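Side-chain contact in Ent-copalyl diphosphate synthase (Streptomyces platensis, PDB 5BP8), which is a bacterial class II type terpene synthase whose regular secondary structure is almost entirely helical: residues A265-S270 with I507-L512. Sequence-based numbering, arbitrary orientation.
With SO4 (sulfate ion), chain C.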
loop_
_atom_site.group_PDB
_atom_site.type_symbol
_atom_site.label_atom_id
_atom_site.label_comp_id
_atom_site.label_asym_id
_atom_site.label_seq_id
_atom_site.Cartn_x
_atom_site.Cartn_y
_atom_site.Cartn_z
ATOM N N ALA A 265 1.603 -1.071 -14.338
ATOM C CA ALA A 265 0.318 -0.531 -14.814
ATOM C C ALA A 265 0.104 0.921 -14.404
ATOM O O ALA A 265 -0.349 1.753 -15.198
ATOM C CB ALA A 265 -0.819 -1.379 -14.298
ATOM N N TRP A 266 0.412 1.227 -13.145
ATOM C CA TRP A 266 0.205 2.584 -12.650
ATOM C C TRP A 266 1.150 3.581 -13.350
ATOM O O TRP A 266 0.725 4.671 -13.742
ATOM C CB TRP A 266 0.314 2.660 -11.114
ATOM C CG TRP A 266 -1.055 2.521 -10.338
ATOM C CD1 TRP A 266 -1.692 3.512 -9.637
ATOM C CD2 TRP A 266 -1.911 1.343 -10.220
ATOM N NE1 TRP A 266 -2.854 3.035 -9.075
ATOM C CE2 TRP A 266 -3.023 1.714 -9.409
ATOM C CE3 TRP A 266 -1.857 0.034 -10.738
ATOM C CZ2 TRP A 266 -4.065 0.803 -9.065
ATOM C CZ3 TRP A 266 -2.889 -0.901 -10.352
ATOM C CH2 TRP A 266 -3.974 -0.499 -9.545
ATOM N N VAL A 267 2.402 3.193 -13.551
ATOM C CA VAL A 267 3.342 4.018 -14.282
ATOM C C VAL A 267 2.850 4.249 -15.711
ATOM O O VAL A 267 2.802 5.400 -16.183
ATOM C CB VAL A 267 4.761 3.419 -14.308
ATOM C CG1 VAL A 267 5.635 4.189 -15.284
ATOM C CG2 VAL A 267 5.389 3.458 -12.912
ATOM N N LEU A 268 2.479 3.170 -16.403
ATOM C CA LEU A 268 1.967 3.317 -17.761
ATOM C C LEU A 268 0.697 4.168 -17.841
ATOM O O LEU A 268 0.567 5.017 -18.740
ATOM C CB LEU A 268 1.727 1.944 -18.380
ATOM C CG LEU A 268 2.986 1.175 -18.751
ATOM C CD1 LEU A 268 2.628 -0.259 -19.065
ATOM C CD2 LEU A 268 3.660 1.868 -19.937
ATOM N N ASN A 269 -0.234 3.992 -16.903
ATOM C CA ASN A 269 -1.466 4.797 -16.923
ATOM C C ASN A 269 -1.240 6.261 -16.596
ATOM O O ASN A 269 -1.872 7.141 -17.186
ATOM C CB ASN A 269 -2.571 4.206 -16.033
ATOM C CG ASN A 269 -3.131 2.908 -16.600
ATOM O OD1 ASN A 269 -3.201 2.717 -17.825
ATOM N ND2 ASN A 269 -3.520 1.997 -15.713
ATOM N N SER A 270 -0.316 6.540 -15.689
ATOM C CA SER A 270 0.051 7.918 -15.407
ATOM C C SER A 270 0.665 8.582 -16.640
ATOM O O SER A 270 0.290 9.705 -16.990
ATOM C CB SER A 270 1.027 7.976 -14.231
ATOM O OG SER A 270 0.338 7.679 -13.028
ATOM N N ILE A 507 4.582 7.128 -7.277
ATOM C CA ILE A 507 4.429 8.529 -6.936
ATOM C C ILE A 507 5.201 9.431 -7.924
ATOM O O ILE A 507 4.673 10.447 -8.361
ATOM C CB ILE A 507 4.865 8.781 -5.478
ATOM C CG1 ILE A 507 3.945 8.023 -4.513
ATOM C CG2 ILE A 507 4.827 10.271 -5.146
ATOM C CD1 ILE A 507 4.501 7.946 -3.088
ATOM N N ARG A 508 6.415 9.035 -8.279
ATOM C CA ARG A 508 7.224 9.784 -9.236
ATOM C C ARG A 508 6.478 9.911 -10.565
ATOM O O ARG A 508 6.532 10.965 -11.212
ATOM C CB ARG A 508 8.606 9.154 -9.434
ATOM C CG ARG A 508 9.483 9.244 -8.182
ATOM C CD ARG A 508 10.904 8.739 -8.364
ATOM N NE ARG A 508 11.739 9.782 -8.946
ATOM C CZ ARG A 508 13.064 9.890 -8.814
ATOM N NH1 ARG A 508 13.788 9.024 -8.090
ATOM N NH2 ARG A 508 13.676 10.901 -9.419
ATOM N N ALA A 509 5.770 8.850 -10.963
ATOM C CA ALA A 509 5.033 8.881 -12.231
ATOM C C ALA A 509 3.847 9.827 -12.150
ATOM O O ALA A 509 3.543 10.548 -13.098
ATOM C CB ALA A 509 4.604 7.485 -12.651
ATOM N N ALA A 510 3.183 9.849 -10.998
ATOM C CA ALA A 510 2.109 10.768 -10.763
ATOM C C ALA A 510 2.567 12.225 -10.801
ATOM O O ALA A 510 1.877 13.098 -11.359
ATOM C CB ALA A 510 1.414 10.450 -9.439
ATOM N N ARG A 511 3.730 12.479 -10.224
ATOM C CA ARG A 511 4.313 13.812 -10.215
ATOM C C ARG A 511 4.621 14.254 -11.655
ATOM O O ARG A 511 4.282 15.364 -12.060
ATOM C CB ARG A 511 5.575 13.866 -9.370
ATOM C CG ARG A 511 6.288 15.209 -9.396
ATOM C CD ARG A 511 7.577 15.177 -8.585
ATOM N NE ARG A 511 8.199 16.491 -8.477
ATOM C CZ ARG A 511 9.135 16.983 -9.300
ATOM N NH1 ARG A 511 9.594 16.290 -10.336
ATOM N NH2 ARG A 511 9.633 18.185 -9.067
ATOM N N LEU A 512 5.227 13.356 -12.409
ATOM C CA LEU A 512 5.584 13.672 -13.806
ATOM C C LEU A 512 4.340 14.039 -14.624
ATOM O O LEU A 512 4.330 15.063 -15.330
ATOM C CB LEU A 512 6.363 12.527 -14.428
ATOM C CG LEU A 512 6.720 12.678 -15.925
ATOM C CD1 LEU A 512 7.525 13.933 -16.167
ATOM C CD2 LEU A 512 7.478 11.468 -16.430
HETATM S S SO4 C . 12.030 19.179 -11.844
HETATM O O1 SO4 C . 11.661 20.217 -12.846
HETATM O O2 SO4 C . 11.564 19.637 -10.524
HETATM O O3 SO4 C . 13.498 18.998 -11.800
HETATM O O4 SO4 C . 11.400 17.891 -12.221
#
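Two neighbouring helices of a mainly helical terpene synthase, 260-274 and 504-518, run side by side in the same direction where V267 and S270 of the first meet A509 of the second. Their local axes lie 8.8 Å apart and diverge by only 3°. The small A509 and S270 at the interface are consistent with this close approach: the methyl of A509 projects toward helix 260-274 and settles between V267 and S270, one helical turn apart. A509 CB is 4.0 Å from V267 CA and 4.1 Å from V267 CG2. Next to V267, S270 CB comes to 3.9 Å from A509 CB. The same S270 CB also lies 3.8 Å from A509 O, a van der Waals contact. The hydroxyl of S270 sits beside its own backbone N (chi1 -72°), which carries OG back along helix 260-274, 3.1 Å from W266 O. Parallel neighbours far apart in sequence are consistent with two helices of one layer of an alpha/alpha barrel, as in the squalene-hopene cyclase family, to which part of this chain belongs by sequence. Helix 7-20 covers the pair, with L15 touching A509 and L16 touching L268. On the far side of helix 504-518, R511 reaches outward on a chain extended from CG to NE and takes a sulfate, probably from the crystallisation liquor, at its guanidinium edge, with S in the plane. R511 NH1 binds sulfate O4 at 3.1 Å, and NH2 binds O2 at 2.8 Å, nearly straight at 165°. R8 also bonds the sulfate, and R511 NH2 has a second acceptor in L482 O.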